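Side-chain contacts in similar to yteR (Bacilus subtilis) (Clostridium acetobutylicum, PDB 4WU0), which probably hydrolyses unsaturated rhamnogalacturonan fragments released from pectin, as a member of glycoside hydrolase family 105: residues A[102-105]-A[106-110]; A[117-120]-A[121-125]; A[80-83]-A[84-88]; A[72-75]-A[76-79]. One frame throughout, in Å; residues are numbered along the deposited sequence.

Contact 1 of 4, residues A[102-105]-A[106-110]; sequences LRKQ and IDNHP
D107 is held by two basic side chains from the preceding turn, R103 and K104. R103 NH1 bridges to D107 OD1 at 2.8 Å. The carboxylate reaches the guanidinium edge with the two planes 81° apart, and the bond is bent and weak. Water 1 joins R103 NH2 to D107 OD1 at 3.0 Å from each, and NH2 also pairs with E151. K104 NZ approaches D107 OD2, a pairing that is doubtful because that oxygen sits too near the lysine chain. Both basic chains bend at CB-CG (chi2 65° in R103), which curls them round to the acid. On another side of the helix, the Q105 amide and the H109 ring lie side by side and nearly coplanar. Q105 NE2 gives H109 ND1 an almost straight bond of 3.2 Å in the ring plane. H109 NE2 bonds W118 O, consistent with the proton being on NE2, while Q105 OE1 bonds Y67. Farther out, I106 CB sits 3.7 Å from R103 NH1, and both side chains pack on Y139. The motif is a salt-bridge network, i to i+4 from R103 and, less surely, i to i+3 from K104, near the C-terminal end of helix 93-108.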
loop_
_atom_site.group_PDB
_atom_site.type_symbol
_atom_site.label_atom_id
_atom_site.label_comp_id
_atom_site.label_asym_id
_atom_site.label_seq_id
_atom_site.Cartn_x
_atom_site.Cartn_y
_atom_site.Cartn_z
ATOM N N LEU A 102 -8.114 6.434 16.252
ATOM C CA LEU A 102 -8.269 5.950 14.897
ATOM C C LEU A 102 -9.288 4.825 14.827
ATOM O O LEU A 102 -10.100 4.779 13.911
ATOM C CB LEU A 102 -6.927 5.449 14.345
ATOM C CG LEU A 102 -5.869 6.535 14.145
ATOM C CD1 LEU A 102 -4.536 5.873 13.793
ATOM C CD2 LEU A 102 -6.265 7.543 13.057
ATOM N N ARG A 103 -9.256 3.916 15.798
ATOM C CA ARG A 103 -10.182 2.796 15.804
ATOM C C ARG A 103 -11.634 3.269 15.869
ATOM O O ARG A 103 -12.532 2.621 15.317
ATOM C CB ARG A 103 -9.852 1.850 16.962
ATOM C CG ARG A 103 -10.866 0.748 17.196
ATOM C CD ARG A 103 -10.952 -0.214 16.040
ATOM N NE ARG A 103 -11.903 -1.279 16.314
ATOM C CZ ARG A 103 -13.221 -1.150 16.195
ATOM N NH1 ARG A 103 -13.751 0.007 15.795
ATOM N NH2 ARG A 103 -14.018 -2.175 16.452
ATOM N N LYS A 104 -11.871 4.387 16.557
ATOM C CA LYS A 104 -13.219 4.945 16.652
ATOM C C LYS A 104 -13.789 5.309 15.265
ATOM O O LYS A 104 -14.986 5.273 15.065
ATOM C CB LYS A 104 -13.237 6.145 17.610
ATOM C CG LYS A 104 -14.578 6.837 17.770
ATOM C CD LYS A 104 -15.636 5.869 18.228
ATOM C CE LYS A 104 -16.960 6.551 18.547
ATOM N NZ LYS A 104 -18.060 5.556 18.605
ATOM N N GLN A 105 -12.939 5.640 14.303
ATOM C CA GLN A 105 -13.426 5.929 12.952
ATOM C C GLN A 105 -14.147 4.725 12.338
ATOM O O GLN A 105 -15.132 4.865 11.629
ATOM C CB GLN A 105 -12.270 6.342 12.042
ATOM C CG GLN A 105 -12.736 6.815 10.678
ATOM C CD GLN A 105 -11.608 7.344 9.810
ATOM O OE1 GLN A 105 -10.709 8.043 10.278
ATOM N NE2 GLN A 105 -11.669 7.018 8.519
ATOM N N ILE A 106 -13.638 3.534 12.628
ATOM C CA ILE A 106 -14.194 2.312 12.079
ATOM C C ILE A 106 -15.615 2.066 12.557
ATOM O O ILE A 106 -16.411 1.450 11.848
ATOM C CB ILE A 106 -13.235 1.126 12.353
ATOM C CG1 ILE A 106 -11.996 1.311 11.495
ATOM C CG2 ILE A 106 -13.886 -0.211 12.033
ATOM C CD1 ILE A 106 -10.812 0.407 11.864
ATOM N N ASP A 107 -15.950 2.571 13.739
ATOM C CA ASP A 107 -17.294 2.398 14.290
ATOM C C ASP A 107 -18.406 2.822 13.335
ATOM O O ASP A 107 -19.397 2.104 13.174
ATOM C CB ASP A 107 -17.454 3.183 15.594
ATOM C CG ASP A 107 -16.634 2.616 16.730
ATOM O OD1 ASP A 107 -16.002 1.568 16.550
ATOM O OD2 ASP A 107 -16.659 3.202 17.829
ATOM N N ASN A 108 -18.250 3.989 12.709
ATOM C CA ASN A 108 -19.318 4.551 11.896
ATOM C C ASN A 108 -18.877 4.924 10.488
ATOM O O ASN A 108 -19.632 5.559 9.761
ATOM C CB ASN A 108 -19.893 5.795 12.580
ATOM C CG ASN A 108 -20.520 5.481 13.930
ATOM O OD1 ASN A 108 -21.421 4.657 14.023
ATOM N ND2 ASN A 108 -20.014 6.115 14.980
ATOM N N HIS A 109 -17.668 4.532 10.093
ATOM C CA HIS A 109 -17.210 4.823 8.743
ATOM C C HIS A 109 -18.213 4.236 7.754
ATOM O O HIS A 109 -18.630 3.092 7.917
ATOM C CB HIS A 109 -15.828 4.215 8.504
ATOM C CG HIS A 109 -15.186 4.651 7.227
ATOM N ND1 HIS A 109 -14.139 5.542 7.189
ATOM C CD2 HIS A 109 -15.438 4.314 5.939
ATOM C CE1 HIS A 109 -13.780 5.751 5.934
ATOM N NE2 HIS A 109 -14.551 5.010 5.155
ATOM N N PRO A 110 -18.661 5.037 6.772
ATOM C CA PRO A 110 -19.742 4.565 5.906
ATOM C C PRO A 110 -19.352 3.386 5.036
ATOM O O PRO A 110 -18.192 3.261 4.632
ATOM C CB PRO A 110 -20.096 5.800 5.055
ATOM C CG PRO A 110 -18.873 6.660 5.108
ATOM C CD PRO A 110 -18.292 6.429 6.478
HETATM O O HOH W 1 -16.644 -1.164 15.366
HETATM O O HOH W 2 -17.048 6.643 14.040
#

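Contact 2 of 4, residues A[117-120]-A[121-125]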
loop_
_atom_site.group_PDB
_atom_site.type_symbol
_atom_site.label_atom_id
_atom_site.label_comp_id
_atom_site.label_asym_id
_atom_site.label_seq_id
_atom_site.Cartn_x
_atom_site.Cartn_y
_atom_site.Cartn_z
ATOM N N PHE A 117 -16.007 -0.549 3.362
ATOM C CA PHE A 117 -15.787 0.876 3.623
ATOM C C PHE A 117 -15.784 1.693 2.311
ATOM O O PHE A 117 -15.061 1.366 1.355
ATOM C CB PHE A 117 -14.422 1.095 4.280
ATOM C CG PHE A 117 -14.245 0.434 5.632
ATOM C CD1 PHE A 117 -15.206 0.549 6.627
ATOM C CD2 PHE A 117 -13.077 -0.253 5.916
ATOM C CE1 PHE A 117 -15.010 -0.045 7.877
ATOM C CE2 PHE A 117 -12.865 -0.835 7.150
ATOM C CZ PHE A 117 -13.834 -0.732 8.133
ATOM N N TRP A 118 -16.540 2.775 2.289
ATOM C CA TRP A 118 -16.341 3.806 1.285
ATOM C C TRP A 118 -14.899 4.327 1.371
ATOM O O TRP A 118 -14.332 4.470 2.449
ATOM C CB TRP A 118 -17.230 5.015 1.546
ATOM C CG TRP A 118 -18.691 4.824 1.367
ATOM C CD1 TRP A 118 -19.348 3.684 0.983
ATOM C CD2 TRP A 118 -19.695 5.827 1.539
ATOM N NE1 TRP A 118 -20.703 3.922 0.911
ATOM C CE2 TRP A 118 -20.945 5.225 1.268
ATOM C CE3 TRP A 118 -19.661 7.174 1.921
ATOM C CZ2 TRP A 118 -22.139 5.930 1.332
ATOM C CZ3 TRP A 118 -20.852 7.875 1.998
ATOM C CH2 TRP A 118 -22.078 7.250 1.711
ATOM N N HIS A 119 -14.321 4.637 0.228
ATOM C CA HIS A 119 -12.968 5.166 0.212
ATOM C C HIS A 119 -12.853 6.465 1.058
ATOM O O HIS A 119 -11.921 6.616 1.880
ATOM C CB HIS A 119 -12.518 5.412 -1.216
ATOM C CG HIS A 119 -11.058 5.670 -1.300
ATOM N ND1 HIS A 119 -10.136 4.733 -0.881
ATOM C CD2 HIS A 119 -10.356 6.765 -1.669
ATOM C CE1 HIS A 119 -8.923 5.241 -1.000
ATOM N NE2 HIS A 119 -9.031 6.469 -1.477
ATOM N N LYS A 120 -13.787 7.397 0.871
ATOM C CA LYS A 120 -13.873 8.584 1.708
ATOM C C LYS A 120 -15.327 9.036 1.737
ATOM O O LYS A 120 -16.111 8.695 0.845
ATOM C CB LYS A 120 -13.055 9.772 1.175
ATOM C CG LYS A 120 -11.582 9.496 0.899
ATOM C CD LYS A 120 -10.844 10.772 0.483
ATOM C CE LYS A 120 -9.399 10.472 0.120
ATOM N NZ LYS A 120 -8.690 11.712 -0.256
ATOM N N ASN A 121 -15.686 9.840 2.725
ATOM C CA ASN A 121 -17.026 10.435 2.738
ATOM C C ASN A 121 -17.314 11.206 1.440
ATOM O O ASN A 121 -18.464 11.207 0.958
ATOM C CB ASN A 121 -17.195 11.362 3.954
ATOM C CG ASN A 121 -18.489 11.124 4.719
ATOM O OD1 ASN A 121 -19.181 10.117 4.540
ATOM N ND2 ASN A 121 -18.808 12.054 5.605
ATOM N N ILE A 122 -16.286 11.831 0.854
ATOM C CA ILE A 122 -16.481 12.608 -0.379
ATOM C C ILE A 122 -16.569 11.724 -1.621
ATOM O O ILE A 122 -16.839 12.223 -2.725
ATOM C CB ILE A 122 -15.372 13.670 -0.627
ATOM C CG1 ILE A 122 -14.001 13.006 -0.702
ATOM C CG2 ILE A 122 -15.434 14.781 0.421
ATOM C CD1 ILE A 122 -12.926 13.944 -1.198
ATOM N N TYR A 123 -16.367 10.421 -1.428
ATOM C CA TYR A 123 -16.484 9.433 -2.505
ATOM C C TYR A 123 -17.534 8.377 -2.167
ATOM O O TYR A 123 -17.247 7.181 -2.018
ATOM C CB TYR A 123 -15.128 8.782 -2.780
ATOM C CG TYR A 123 -14.064 9.752 -3.250
ATOM C CD1 TYR A 123 -14.315 10.635 -4.297
ATOM C CD2 TYR A 123 -12.830 9.798 -2.638
ATOM C CE1 TYR A 123 -13.346 11.539 -4.725
ATOM C CE2 TYR A 123 -11.850 10.709 -3.054
ATOM C CZ TYR A 123 -12.120 11.568 -4.095
ATOM O OH TYR A 123 -11.148 12.456 -4.502
ATOM N N PRO A 124 -18.775 8.817 -2.041
ATOM C CA PRO A 124 -19.804 7.886 -1.568
ATOM C C PRO A 124 -19.993 6.729 -2.519
ATOM O O PRO A 124 -19.963 6.933 -3.727
ATOM C CB PRO A 124 -21.062 8.747 -1.536
ATOM C CG PRO A 124 -20.807 9.825 -2.513
ATOM C CD PRO A 124 -19.339 10.124 -2.408
ATOM N N HIS A 125 -20.177 5.536 -1.956
ATOM C CA HIS A 125 -20.483 4.313 -2.699
ATOM C C HIS A 125 -19.290 3.762 -3.458
ATOM O O HIS A 125 -19.462 2.852 -4.258
ATOM C CB HIS A 125 -21.653 4.517 -3.676
ATOM C CG HIS A 125 -22.768 5.342 -3.119
ATOM N ND1 HIS A 125 -23.507 4.952 -2.025
ATOM C CD2 HIS A 125 -23.244 6.552 -3.484
ATOM C CE1 HIS A 125 -24.405 5.883 -1.747
ATOM N NE2 HIS A 125 -24.270 6.860 -2.623
HETATM O O HOH W 3 -23.091 2.663 -0.708
HETATM O O HOH W 4 -8.605 12.340 -3.428
#
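W118 lays its indole over the backbone of P124 and H125. P124 CA makes a CH-pi contact, 3.6 Å from the centroid of the six-membered ring and close to its normal, and H125 N lies over the same face. P124 CB touches the far end of that ring, 3.6 Å from W118 CZ3. Beyond it the indole turns its edge to the face of the H125 imidazole in a T-shaped pair, with ring planes 66° apart. Water 3 links the polar sides of the two rings, accepting from W118 NE1 at 3.1 Å and lying 2.7 Å from H125 ND1 in the imidazole plane.

A second group forms round Y123. K120 has CG beside its own backbone N (chi1 -54°) and is extended from there on, which lays the chain alongside the phenol; K120 CD is 3.7 Å from Y123 CE2. I122 CG1 sits over the centre of one face of the same ring. The ends of lysine and tyrosine are tied by water 4, which accepts from K120 NZ at 3.2 Å and is 2.8 Å from Y123 OH. H119 brings the CD2 edge of its imidazole up to Y123 CD2, and both rings also pack against W128.

Between the two groups, Y123 N bonds K120 O at 2.9 Å (N-H...O 150°), closing a type I beta turn, K120 to Y123, in the loop between helix 93-108 and the short strand 126-128.

Contact 3 of 4, residues A[80-83]-A[84-88]; sequences GKIL and ITLFK
I84 has CG1 beside its own backbone N (chi1 -65°), and L86 has CG in the same place (chi1 -75°), which turns both chains back over the carbonyls of the preceding turn. I84 CG1 rests 3.4 Å from G80 O, and L86 CG lies 3.5 Å from I82 O. The setting is a regular alpha helix, 80-90, one of the helices of the (alpha/alpha)6-barrel fold of this glycoside hydrolase family. Its i to i+4 bonds run in order: I84 N to G80 O at 3.0 Å, T85 N to K81 O at 3.2 Å, L86 N to I82 O at 2.9 Å, and F87 N to L83 O at 2.8 Å. T85 OG1 also lies near K81 O, though that longer bond is weak and not settled.

The side chains spread to different neighbours. L83 and I84 pack on L99 of helix 93-108, while I82 and L86 share I50 of helix 44-54. K81 points away from the following turn; its NZ bonds N78 OD1 and Y133 O and makes a cation-pi contact with the Y133 ring. F87 has CG anti to its own N (chi1 -179°), which carries the ring away from this turn and the side chain onto R96. Within the helix, the apolar side chains on the I82 side meet only loosely: I82 CG1 stands 4.4 Å from L86 CD1.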
loop_
_atom_site.group_PDB
_atom_site.type_symbol
_atom_site.label_atom_id
_atom_site.label_comp_id
_atom_site.label_asym_id
_atom_site.label_seq_id
_atom_site.Cartn_x
_atom_site.Cartn_y
_atom_site.Cartn_z
ATOM N N GLY A 80 -1.907 4.398 11.483
ATOM C CA GLY A 80 -2.069 3.600 12.671
ATOM C C GLY A 80 -1.128 2.400 12.733
ATOM O O GLY A 80 -0.808 1.904 13.809
ATOM N N LYS A 81 -0.706 1.887 11.586
ATOM C CA LYS A 81 0.192 0.743 11.576
ATOM C C LYS A 81 1.515 1.071 12.252
ATOM O O LYS A 81 1.970 0.314 13.110
ATOM C CB LYS A 81 0.435 0.259 10.161
ATOM C CG LYS A 81 -0.827 -0.167 9.442
ATOM C CD LYS A 81 -0.541 -0.315 7.972
ATOM C CE LYS A 81 -1.754 -0.747 7.188
ATOM N NZ LYS A 81 -1.395 -0.865 5.735
ATOM N N ILE A 82 2.154 2.186 11.881
ATOM C CA ILE A 82 3.378 2.555 12.593
ATOM C C ILE A 82 3.117 2.829 14.074
ATOM O O ILE A 82 3.994 2.588 14.909
ATOM C CB ILE A 82 4.150 3.707 11.903
ATOM C CG1 ILE A 82 5.572 3.842 12.477
ATOM C CG2 ILE A 82 3.407 5.008 11.961
ATOM C CD1 ILE A 82 6.538 2.701 12.106
ATOM N N LEU A 83 1.940 3.348 14.417
ATOM C CA LEU A 83 1.610 3.562 15.822
ATOM C C LEU A 83 1.559 2.251 16.618
ATOM O O LEU A 83 1.976 2.221 17.780
ATOM C CB LEU A 83 0.296 4.324 15.980
ATOM C CG LEU A 83 0.270 5.763 15.455
ATOM C CD1 LEU A 83 -1.136 6.348 15.632
ATOM C CD2 LEU A 83 1.280 6.616 16.186
ATOM N N ILE A 84 1.067 1.174 16.002
ATOM C CA ILE A 84 1.110 -0.138 16.639
ATOM C C ILE A 84 2.544 -0.528 16.926
ATOM O O ILE A 84 2.872 -0.993 18.028
ATOM C CB ILE A 84 0.377 -1.207 15.809
ATOM C CG1 ILE A 84 -1.104 -0.862 15.740
ATOM C CG2 ILE A 84 0.548 -2.604 16.419
ATOM C CD1 ILE A 84 -1.899 -1.698 14.751
ATOM N N THR A 85 3.404 -0.348 15.929
ATOM C CA THR A 85 4.806 -0.694 16.068
ATOM C C THR A 85 5.446 0.115 17.193
ATOM O O THR A 85 6.170 -0.430 18.031
ATOM C CB THR A 85 5.503 -0.453 14.731
ATOM O OG1 THR A 85 4.940 -1.355 13.767
ATOM C CG2 THR A 85 7.010 -0.657 14.833
ATOM N N LEU A 86 5.156 1.403 17.240
ATOM C CA LEU A 86 5.735 2.253 18.274
ATOM C C LEU A 86 5.202 1.899 19.654
ATOM O O LEU A 86 5.950 1.945 20.636
ATOM C CB LEU A 86 5.479 3.726 17.988
ATOM C CG LEU A 86 6.325 4.360 16.889
ATOM C CD1 LEU A 86 5.740 5.692 16.451
ATOM C CD2 LEU A 86 7.760 4.537 17.362
ATOM N N PHE A 87 3.914 1.566 19.749
ATOM C CA PHE A 87 3.363 1.190 21.048
ATOM C C PHE A 87 4.014 -0.098 21.549
ATOM O O PHE A 87 4.349 -0.210 22.731
ATOM C CB PHE A 87 1.847 1.027 21.012
ATOM C CG PHE A 87 1.264 0.657 22.354
ATOM C CD1 PHE A 87 1.377 1.525 23.422
ATOM C CD2 PHE A 87 0.629 -0.548 22.544
ATOM C CE1 PHE A 87 0.859 1.191 24.674
ATOM C CE2 PHE A 87 0.104 -0.884 23.784
ATOM C CZ PHE A 87 0.217 -0.015 24.838
ATOM N N LYS A 88 4.193 -1.066 20.655
ATOM C CA LYS A 88 4.821 -2.329 21.033
ATOM C C LYS A 88 6.284 -2.126 21.444
ATOM O O LYS A 88 6.762 -2.756 22.401
ATOM C CB LYS A 88 4.700 -3.369 19.911
ATOM C CG LYS A 88 3.252 -3.819 19.623
ATOM C CD LYS A 88 3.170 -4.837 18.468
ATOM C CE LYS A 88 3.756 -6.198 18.840
ATOM N NZ LYS A 88 3.125 -6.755 20.079
#

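Contact 4 of 4, residues A[72-75]-A[76-79]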
loop_
_atom_site.group_PDB
_atom_site.type_symbol
_atom_site.label_atom_id
_atom_site.label_comp_id
_atom_site.label_asym_id
_atom_site.label_seq_id
_atom_site.Cartn_x
_atom_site.Cartn_y
_atom_site.Cartn_z
ATOM N N TYR A 72 -14.079 10.942 7.584
ATOM C CA TYR A 72 -14.210 9.542 7.178
ATOM C C TYR A 72 -13.397 9.283 5.893
ATOM O O TYR A 72 -13.916 8.855 4.873
ATOM C CB TYR A 72 -15.694 9.137 7.073
ATOM C CG TYR A 72 -16.314 9.004 8.453
ATOM C CD1 TYR A 72 -15.906 7.993 9.303
ATOM C CD2 TYR A 72 -17.247 9.915 8.925
ATOM C CE1 TYR A 72 -16.421 7.862 10.560
ATOM C CE2 TYR A 72 -17.775 9.795 10.196
ATOM C CZ TYR A 72 -17.352 8.765 11.008
ATOM O OH TYR A 72 -17.871 8.643 12.273
ATOM N N ASN A 73 -12.105 9.556 5.997
ATOM C CA ASN A 73 -11.144 9.364 4.916
ATOM C C ASN A 73 -10.376 8.087 5.228
ATOM O O ASN A 73 -9.673 8.031 6.230
ATOM C CB ASN A 73 -10.196 10.574 4.860
ATOM C CG ASN A 73 -9.151 10.473 3.763
ATOM O OD1 ASN A 73 -8.857 9.388 3.248
ATOM N ND2 ASN A 73 -8.548 11.617 3.419
ATOM N N ILE A 74 -10.529 7.036 4.421
ATOM C CA ILE A 74 -9.895 5.771 4.763
ATOM C C ILE A 74 -8.361 5.880 4.797
ATOM O O ILE A 74 -7.709 5.139 5.550
ATOM C CB ILE A 74 -10.358 4.615 3.827
ATOM C CG1 ILE A 74 -10.219 3.257 4.505
ATOM C CG2 ILE A 74 -9.612 4.628 2.502
ATOM C CD1 ILE A 74 -11.270 2.991 5.534
ATOM N N ASP A 75 -7.805 6.796 4.016
ATOM C CA ASP A 75 -6.347 7.013 3.971
ATOM C C ASP A 75 -5.807 7.343 5.338
ATOM O O ASP A 75 -4.654 7.015 5.648
ATOM C CB ASP A 75 -5.925 8.155 3.044
ATOM C CG ASP A 75 -6.106 7.848 1.586
ATOM O OD1 ASP A 75 -6.236 6.672 1.211
ATOM O OD2 ASP A 75 -6.121 8.804 0.795
ATOM N N HIS A 76 -6.619 8.020 6.149
ATOM C CA HIS A 76 -6.187 8.483 7.466
ATOM C C HIS A 76 -5.963 7.373 8.485
ATOM O O HIS A 76 -5.428 7.641 9.559
ATOM C CB HIS A 76 -7.205 9.464 8.037
ATOM C CG HIS A 76 -7.124 10.817 7.429
ATOM N ND1 HIS A 76 -6.238 11.119 6.420
ATOM C CD2 HIS A 76 -7.793 11.960 7.695
ATOM C CE1 HIS A 76 -6.371 12.392 6.088
ATOM N NE2 HIS A 76 -7.305 12.922 6.848
ATOM N N LEU A 77 -6.334 6.134 8.161
ATOM C CA LEU A 77 -6.078 4.997 9.041
ATOM C C LEU A 77 -4.698 4.371 8.859
ATOM O O LEU A 77 -4.207 3.682 9.745
ATOM C CB LEU A 77 -7.156 3.925 8.872
ATOM C CG LEU A 77 -8.566 4.424 9.180
ATOM C CD1 LEU A 77 -9.544 3.280 9.002
ATOM C CD2 LEU A 77 -8.697 5.008 10.581
ATOM N N ASN A 78 -4.072 4.586 7.713
ATOM C CA ASN A 78 -2.856 3.838 7.431
ATOM C C ASN A 78 -1.746 4.058 8.459
ATOM O O ASN A 78 -1.017 3.134 8.795
ATOM C CB ASN A 78 -2.291 4.163 6.070
ATOM C CG ASN A 78 -1.254 3.135 5.652
ATOM O OD1 ASN A 78 -1.567 1.956 5.547
ATOM N ND2 ASN A 78 -0.017 3.553 5.478
ATOM N N ASN A 79 -1.616 5.289 8.934
ATOM C CA ASN A 79 -0.550 5.641 9.861
ATOM C C ASN A 79 -0.754 5.021 11.251
ATOM O O ASN A 79 0.128 5.063 12.083
ATOM C CB ASN A 79 -0.396 7.157 9.940
ATOM C CG ASN A 79 0.206 7.755 8.697
ATOM O OD1 ASN A 79 0.750 7.058 7.839
ATOM N ND2 ASN A 79 0.129 9.070 8.592
HETATM O O HOH W 5 -2.658 7.686 7.491
#
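N73 and H76 stack amide on ring. The N73 side chain comes over one face of the imidazole, with its ND2 3.5 Å above the plane and offset toward the rim, and the two flat groups only 23° apart. N73 CB lies over that ring too, 4.0 Å from its centroid, in a CH-pi contact. W23 makes an edge-to-face pair with the same imidazole.

The hydrogen bonds are of two sorts. N73 OD1 accepts from D75 N at 2.9 Å, a bent bond (N-H...O 137°) that forms an Asx turn. N73 CG stands opposite its own backbone N (chi1 180°), which swings the amide forward to reach both D75 N and the H76 ring. Three backbone bonds of i to i+3 spacing then wind the chain: H76 N to N73 O at 3.1 Å, L77 N to I74 O at 3.1 Å and N78 N to D75 O at 3.2 Å. Water 5 carries the pattern one step on, donating to D75 O at 2.8 Å and accepting from N79 N. Farther along, N78 ND2 bonds Y25 O.

The apolar contact falls between I74 and L77, whose CD1 atoms are 3.9 Å apart. L77 also packs on Q105, I106 and F138.

Taken together, one asparagine both starts the turn and overlies the histidine. With OD1 engaged by D75 N, rotation of the amide is probably restricted, which would help keep ND2 over the imidazole and couple the turn to the placing of the H76 ring.

From the N terminus, contact 4 winds the loop after helix 44-54 and runs straight into contact 3, the opening turns of helix 80-90. Contact 1 lies near the end of the next helix, 93-108, and contact 2 turns the loop that follows. All four close only local turns in series, so none nest or cross. Contact 2 is bound to contact 4 through backbone bonds H119 O to I74 N and N121 N to Y72 O, and to contact 1 through P110 O and W118 N. Contact 1 reaches contact 4 through Q105 and N73, and L102 packs on G80 and L83 of contact 3. Contacts 2 and 3 do not touch.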